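Local coordinates for twin-arginine translocation pathway signal (Rhodoferax ferrireducens, PDB 5IM2), which probably binds an aromatic carboxylate such as benzoate for delivery to a TRAP-type membrane transporter, at residues G121-L131 with W339-F348. Sequence-based numbering, arbitrary orientation.
Sequences GRFPRIEVFEL and WVEDMNQRGF
P124 sets its ring against R346 and M343, its CB 3.8 Å from M343 CE and over one face of the R346 guanidinium. In this TRAP solute-binding protein, a periplasmic-binding-protein fold of two lobes, the contact illustrates how the loop after strand 111-114, with its 3-10 turn 126-130, packs through P124, R125, E127, V128 and L131 onto the last turns of helix 334-345, which closes in a Schellman motif at G347. The P124 carbonyl O receives W339 NE1 in the indole plane through a weak hydrogen bond of 3.3 Å, bent to 151° at the hydrogen. F348, whose N closes the motif on M343 O, takes the R125 guanidinium flat on one face, planes 12° apart and R125 CD 3.7 Å from the ring centroid. A turn about the CG-CD bond (chi3 -78°) lays the guanidinium over the ring, while D155 and E156 take salt bridges from its nitrogens. E127 presents OE1 at the indole edge of W339, its other oxygen, OE2, paired with R196. V128 lies over one indole face, CB 3.6 Å from W339 CH2; M343 CG covers the opposite face. Without the indole, as with an alanine at W339, V128, L131 and M343 would probably face a gap and the P124 carbonyl would lose a donor. L131 brings CD2 to 3.8 Å from W339 CB.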
ATOM      1  N   GLY A 121      -6.252  10.791  -8.044  1.00 39.81           N
ATOM      2  CA  GLY A 121      -5.437  11.609  -8.932  1.00 32.76           C
ATOM      3  C   GLY A 121      -4.599  12.721  -8.308  1.00 33.66           C
ATOM      4  O   GLY A 121      -4.064  13.563  -9.031  1.00 29.78           O
ATOM      5  N   ARG A 122      -4.445  12.729  -6.981  1.00 25.22           N
ATOM      6  CA  ARG A 122      -3.590  13.712  -6.313  1.00 21.12           C
ATOM      7  C   ARG A 122      -2.103  13.389  -6.476  1.00 15.28           C
ATOM      8  O   ARG A 122      -1.275  14.303  -6.568  1.00 24.02           O
ATOM      9  CB  ARG A 122      -3.925  13.765  -4.826  1.00 19.31           C
ATOM     10  CG  ARG A 122      -3.026  14.606  -3.956  1.00 31.06           C
ATOM     11  CD  ARG A 122      -3.491  16.044  -3.835  1.00 45.88           C
ATOM     12  NE  ARG A 122      -2.854  16.685  -2.683  1.00 56.47           N
ATOM     13  CZ  ARG A 122      -3.349  16.711  -1.440  1.00 49.05           C
ATOM     14  NH1 ARG A 122      -4.524  16.148  -1.142  1.00 37.86           N
ATOM     15  NH2 ARG A 122      -2.668  17.327  -0.481  1.00 38.96           N
ATOM     16  N   PHE A 123      -1.742  12.109  -6.490  1.00 20.23           N
ATOM     17  CA  PHE A 123      -0.342  11.675  -6.518  1.00 17.36           C
ATOM     18  C   PHE A 123      -0.136  10.753  -7.718  1.00 17.29           C
ATOM     19  O   PHE A 123       0.038   9.543  -7.580  1.00 16.47           O
ATOM     20  CB  PHE A 123       0.056  10.995  -5.209  1.00 19.99           C
ATOM     21  CG  PHE A 123      -0.237  11.797  -4.006  1.00 15.35           C
ATOM     22  CD1 PHE A 123       0.540  12.917  -3.690  1.00 21.76           C
ATOM     23  CD2 PHE A 123      -1.316  11.482  -3.181  1.00 19.25           C
ATOM     24  CE1 PHE A 123       0.268  13.691  -2.566  1.00 23.92           C
ATOM     25  CE2 PHE A 123      -1.583  12.242  -2.061  1.00 23.11           C
ATOM     26  CZ  PHE A 123      -0.782  13.349  -1.741  1.00 26.34           C
ATOM     27  N   PRO A 124      -0.158  11.312  -8.934  1.00 19.21           N
ATOM     28  CA  PRO A 124      -0.166  10.452 -10.120  1.00 18.17           C
ATOM     29  C   PRO A 124       1.126   9.704 -10.357  1.00 16.87           C
ATOM     30  O   PRO A 124       1.075   8.582 -10.867  1.00 16.29           O
ATOM     31  CB  PRO A 124      -0.454  11.436 -11.256  1.00 17.23           C
ATOM     32  CG  PRO A 124       0.002  12.759 -10.757  1.00 22.32           C
ATOM     33  CD  PRO A 124      -0.294  12.734  -9.278  1.00 21.36           C
ATOM     34  N   ARG A 125       2.290  10.268 -10.037  1.00 16.33           N
ATOM     35  CA  ARG A 125       3.514   9.596 -10.480  1.00 16.40           C
ATOM     36  C   ARG A 125       3.885   8.375  -9.631  1.00 17.46           C
ATOM     37  O   ARG A 125       4.492   7.422 -10.146  1.00 14.56           O
ATOM     38  CB  ARG A 125       4.666  10.595 -10.498  1.00 15.65           C
ATOM     39  CG  ARG A 125       4.577  11.591 -11.607  1.00 16.07           C
ATOM     40  CD  ARG A 125       5.528  12.731 -11.412  1.00 26.72           C
ATOM     41  NE  ARG A 125       5.005  13.669 -10.445  1.00 20.97           N
ATOM     42  CZ  ARG A 125       5.532  14.865 -10.194  1.00 28.78           C
ATOM     43  NH1 ARG A 125       6.636  15.267 -10.818  1.00 31.69           N
ATOM     44  NH2 ARG A 125       4.960  15.653  -9.302  1.00 30.19           N
ATOM     45  N   ILE A 126       3.536   8.361  -8.338  1.00 16.41           N
ATOM     46  CA  ILE A 126       3.882   7.212  -7.514  1.00 16.89           C
ATOM     47  C   ILE A 126       3.084   5.977  -7.922  1.00 15.17           C
ATOM     48  O   ILE A 126       3.448   4.840  -7.579  1.00 14.14           O
ATOM     49  CB  ILE A 126       3.680   7.538  -6.023  1.00 16.01           C
ATOM     50  CG1 ILE A 126       4.355   6.467  -5.183  1.00 17.33           C
ATOM     51  CG2 ILE A 126       2.222   7.658  -5.661  1.00 16.97           C
ATOM     52  CD1 ILE A 126       4.182   6.671  -3.666  1.00 27.47           C
ATOM     53  N   GLU A 127       1.998   6.183  -8.675  1.00 19.88           N
ATOM     54  CA  GLU A 127       1.118   5.103  -9.103  1.00 14.06           C
ATOM     55  C   GLU A 127       1.788   4.085 -10.021  1.00 14.17           C
ATOM     56  O   GLU A 127       1.204   3.029 -10.263  1.00 14.19           O
ATOM     57  CB  GLU A 127      -0.090   5.649  -9.871  1.00 24.01           C
ATOM     58  CG  GLU A 127      -1.094   6.473  -9.142  1.00 34.51           C
ATOM     59  CD  GLU A 127      -2.188   6.982 -10.109  1.00 34.76           C
ATOM     60  OE1 GLU A 127      -1.939   7.104 -11.354  1.00 27.15           O
ATOM     61  OE2 GLU A 127      -3.296   7.268  -9.633  1.00 41.67           O
ATOM     62  N   VAL A 128       2.980   4.376 -10.545  1.00 18.91           N
ATOM     63  CA  VAL A 128       3.671   3.440 -11.418  1.00 16.71           C
ATOM     64  C   VAL A 128       3.848   2.094 -10.707  1.00 11.88           C
ATOM     65  O   VAL A 128       3.878   1.031 -11.344  1.00 17.11           O
ATOM     66  CB  VAL A 128       5.011   4.063 -11.870  1.00 15.21           C
ATOM     67  CG1 VAL A 128       5.999   4.175 -10.717  1.00 14.27           C
ATOM     68  CG2 VAL A 128       5.579   3.296 -13.053  1.00 13.34           C
ATOM     69  N   PHE A 129       3.975   2.115  -9.386  1.00 13.94           N
ATOM     70  CA  PHE A 129       4.236   0.886  -8.629  1.00 13.82           C
ATOM     71  C   PHE A 129       2.999   0.043  -8.412  1.00 11.26           C
ATOM     72  O   PHE A 129       3.118  -1.126  -7.997  1.00 16.38           O
ATOM     73  CB  PHE A 129       4.883   1.242  -7.289  1.00 15.42           C
ATOM     74  CG  PHE A 129       6.274   1.737  -7.459  1.00 12.56           C
ATOM     75  CD1 PHE A 129       7.310   0.852  -7.715  1.00 15.71           C
ATOM     76  CD2 PHE A 129       6.548   3.104  -7.499  1.00 12.71           C
ATOM     77  CE1 PHE A 129       8.572   1.311  -7.955  1.00 17.74           C
ATOM     78  CE2 PHE A 129       7.820   3.570  -7.736  1.00 15.46           C
ATOM     79  CZ  PHE A 129       8.829   2.685  -7.979  1.00 15.90           C
ATOM     80  N   GLU A 130       1.836   0.598  -8.740  1.00 13.47           N
ATOM     81  CA  GLU A 130       0.537  -0.050  -8.636  1.00 15.11           C
ATOM     82  C   GLU A 130       0.078  -0.643  -9.960  1.00 17.59           C
ATOM     83  O   GLU A 130      -0.988  -1.267 -10.011  1.00 16.26           O
ATOM     84  CB  GLU A 130      -0.515   0.952  -8.128  1.00 14.34           C
ATOM     85  CG  GLU A 130      -0.156   1.453  -6.733  1.00 20.53           C
ATOM     86  CD  GLU A 130      -1.140   2.442  -6.140  1.00 25.32           C
ATOM     87  OE1 GLU A 130      -2.033   2.923  -6.852  1.00 20.01           O
ATOM     88  OE2 GLU A 130      -0.993   2.739  -4.940  1.00 22.25           O
ATOM     89  N   LEU A 131       0.886  -0.536 -11.015  1.00 12.13           N
ATOM     90  CA  LEU A 131       0.532  -1.080 -12.313  1.00 12.73           C
ATOM     91  C   LEU A 131       0.680  -2.596 -12.313  1.00 14.96           C
ATOM     92  O   LEU A 131       1.337  -3.176 -11.445  1.00 15.94           O
ATOM     93  CB  LEU A 131       1.411  -0.464 -13.406  1.00 13.92           C
ATOM     94  CG  LEU A 131       1.301   1.057 -13.569  1.00 15.51           C
ATOM     95  CD1 LEU A 131       2.342   1.530 -14.511  1.00 16.21           C
ATOM     96  CD2 LEU A 131      -0.065   1.436 -14.076  1.00 20.31           C
ATOM     97  N   TRP A 339      -1.465   4.606 -18.447  1.00 16.67           N
ATOM     98  CA  TRP A 339      -0.817   5.416 -17.422  1.00 20.94           C
ATOM     99  C   TRP A 339       0.273   6.301 -18.031  1.00 18.03           C
ATOM    100  O   TRP A 339       0.390   7.485 -17.685  1.00 17.98           O
ATOM    101  CB  TRP A 339      -0.255   4.492 -16.335  1.00 15.31           C
ATOM    102  CG  TRP A 339       0.432   5.232 -15.221  1.00 15.27           C
ATOM    103  CD1 TRP A 339      -0.157   5.753 -14.115  1.00 16.79           C
ATOM    104  CD2 TRP A 339       1.830   5.560 -15.126  1.00 18.43           C
ATOM    105  NE1 TRP A 339       0.775   6.404 -13.341  1.00 17.77           N
ATOM    106  CE2 TRP A 339       2.001   6.303 -13.931  1.00 16.82           C
ATOM    107  CE3 TRP A 339       2.949   5.316 -15.941  1.00 15.11           C
ATOM    108  CZ2 TRP A 339       3.251   6.803 -13.523  1.00 17.27           C
ATOM    109  CZ3 TRP A 339       4.181   5.812 -15.540  1.00 18.56           C
ATOM    110  CH2 TRP A 339       4.313   6.557 -14.328  1.00 14.69           C
ATOM    111  N   VAL A 340       1.083   5.741 -18.938  1.00 18.44           N
ATOM    112  CA  VAL A 340       2.103   6.537 -19.615  1.00 20.71           C
ATOM    113  C   VAL A 340       1.459   7.698 -20.350  1.00 18.19           C
ATOM    114  O   VAL A 340       1.926   8.845 -20.281  1.00 22.65           O
ATOM    115  CB  VAL A 340       2.926   5.635 -20.551  1.00 21.24           C
ATOM    116  CG1 VAL A 340       3.714   6.476 -21.594  1.00 26.88           C
ATOM    117  CG2 VAL A 340       3.858   4.769 -19.712  1.00 16.92           C
ATOM    118  N   GLU A 341       0.357   7.430 -21.044  1.00 20.58           N
ATOM    119  CA  GLU A 341      -0.324   8.490 -21.775  1.00 26.57           C
ATOM    120  C   GLU A 341      -0.878   9.555 -20.824  1.00 20.18           C
ATOM    121  O   GLU A 341      -0.785  10.761 -21.104  1.00 26.96           O
ATOM    122  CB  GLU A 341      -1.419   7.855 -22.625  1.00 32.07           C
ATOM    123  CG  GLU A 341      -2.071   8.774 -23.631  1.00 74.71           C
ATOM    124  CD  GLU A 341      -2.907   8.016 -24.649  1.00102.11           C
ATOM    125  OE1 GLU A 341      -3.091   6.792 -24.469  1.00114.42           O
ATOM    126  OE2 GLU A 341      -3.374   8.639 -25.632  1.00105.55           O
ATOM    127  N   ASP A 342      -1.447   9.134 -19.688  1.00 19.29           N
ATOM    128  CA  ASP A 342      -1.937  10.085 -18.688  1.00 20.27           C
ATOM    129  C   ASP A 342      -0.807  10.941 -18.123  1.00 19.13           C
ATOM    130  O   ASP A 342      -1.000  12.143 -17.876  1.00 26.80           O
ATOM    131  CB  ASP A 342      -2.654   9.347 -17.558  1.00 20.38           C
ATOM    132  CG  ASP A 342      -3.311  10.288 -16.594  1.00 29.12           C
ATOM    133  OD1 ASP A 342      -3.962  11.248 -17.063  1.00 46.66           O
ATOM    134  OD2 ASP A 342      -3.182  10.089 -15.371  1.00 30.78           O
ATOM    135  N   MET A 343       0.369  10.340 -17.876  1.00 20.71           N
ATOM    136  CA  MET A 343       1.499  11.128 -17.374  1.00 19.04           C
ATOM    137  C   MET A 343       1.952  12.146 -18.420  1.00 19.97           C
ATOM    138  O   MET A 343       2.263  13.294 -18.090  1.00 21.36           O
ATOM    139  CB  MET A 343       2.666  10.222 -16.982  1.00 21.00           C
ATOM    140  CG  MET A 343       2.396   9.277 -15.778  1.00 21.88           C
ATOM    141  SD  MET A 343       1.700  10.059 -14.300  1.00 21.78           S
ATOM    142  CE  MET A 343      -0.001   9.550 -14.542  1.00 25.08           C
ATOM    143  N   ASN A 344       2.017  11.740 -19.685  1.00 22.28           N
ATOM    144  CA  ASN A 344       2.408  12.680 -20.726  1.00 21.17           C
ATOM    145  C   ASN A 344       1.447  13.862 -20.780  1.00 23.08           C
ATOM    146  O   ASN A 344       1.870  15.015 -20.944  1.00 24.54           O
ATOM    147  CB  ASN A 344       2.437  11.988 -22.092  1.00 23.16           C
ATOM    148  CG  ASN A 344       3.557  10.975 -22.232  1.00 24.71           C
ATOM    149  OD1 ASN A 344       4.559  11.007 -21.509  1.00 24.34           O
ATOM    150  ND2 ASN A 344       3.387  10.064 -23.182  1.00 28.60           N
ATOM    151  N   GLN A 345       0.138  13.595 -20.685  1.00 22.79           N
ATOM    152  CA  GLN A 345      -0.829  14.683 -20.687  1.00 25.12           C
ATOM    153  C   GLN A 345      -0.684  15.589 -19.469  1.00 30.31           C
ATOM    154  O   GLN A 345      -1.107  16.750 -19.525  1.00 32.67           O
ATOM    155  CB  GLN A 345      -2.247  14.118 -20.749  1.00 32.84           C
ATOM    156  CG  GLN A 345      -2.646  13.663 -22.135  1.00 57.46           C
ATOM    157  CD  GLN A 345      -3.561  12.454 -22.126  1.00 79.35           C
ATOM    158  OE1 GLN A 345      -4.195  12.140 -21.115  1.00 87.21           O
ATOM    159  NE2 GLN A 345      -3.632  11.765 -23.263  1.00 87.29           N
ATOM    160  N   ARG A 346      -0.131  15.079 -18.368  1.00 22.13           N
ATOM    161  CA  ARG A 346       0.113  15.884 -17.177  1.00 23.32           C
ATOM    162  C   ARG A 346       1.429  16.651 -17.245  1.00 26.75           C
ATOM    163  O   ARG A 346       1.766  17.356 -16.288  1.00 26.51           O
ATOM    164  CB  ARG A 346       0.077  14.994 -15.941  1.00 23.06           C
ATOM    165  CG  ARG A 346      -1.288  14.455 -15.674  1.00 25.57           C
ATOM    166  CD  ARG A 346      -1.214  13.462 -14.549  1.00 27.60           C
ATOM    167  NE  ARG A 346      -2.491  12.853 -14.220  1.00 25.98           N
ATOM    168  CZ  ARG A 346      -3.324  13.293 -13.284  1.00 31.64           C
ATOM    169  NH1 ARG A 346      -3.029  14.362 -12.555  1.00 33.21           N
ATOM    170  NH2 ARG A 346      -4.456  12.647 -13.070  1.00 37.36           N
ATOM    171  N   GLY A 347       2.151  16.556 -18.361  1.00 23.01           N
ATOM    172  CA  GLY A 347       3.401  17.261 -18.556  1.00 24.80           C
ATOM    173  C   GLY A 347       4.615  16.517 -18.075  1.00 24.93           C
ATOM    174  O   GLY A 347       5.712  17.089 -18.068  1.00 28.80           O
ATOM    175  N   PHE A 348       4.446  15.285 -17.624  1.00 20.90           N
ATOM    176  CA  PHE A 348       5.537  14.430 -17.175  1.00 19.86           C
ATOM    177  C   PHE A 348       6.037  13.574 -18.319  1.00 24.00           C
ATOM    178  O   PHE A 348       5.399  13.456 -19.365  1.00 25.60           O
ATOM    179  CB  PHE A 348       5.078  13.527 -16.039  1.00 25.34           C
ATOM    180  CG  PHE A 348       4.452  14.264 -14.903  1.00 20.26           C
ATOM    181  CD1 PHE A 348       5.063  15.381 -14.345  1.00 27.63           C
ATOM    182  CD2 PHE A 348       3.243  13.836 -14.385  1.00 24.72           C
ATOM    183  CE1 PHE A 348       4.459  16.059 -13.288  1.00 26.61           C
ATOM    184  CE2 PHE A 348       2.639  14.513 -13.349  1.00 28.34           C
ATOM    185  CZ  PHE A 348       3.244  15.627 -12.802  1.00 24.04           C
TER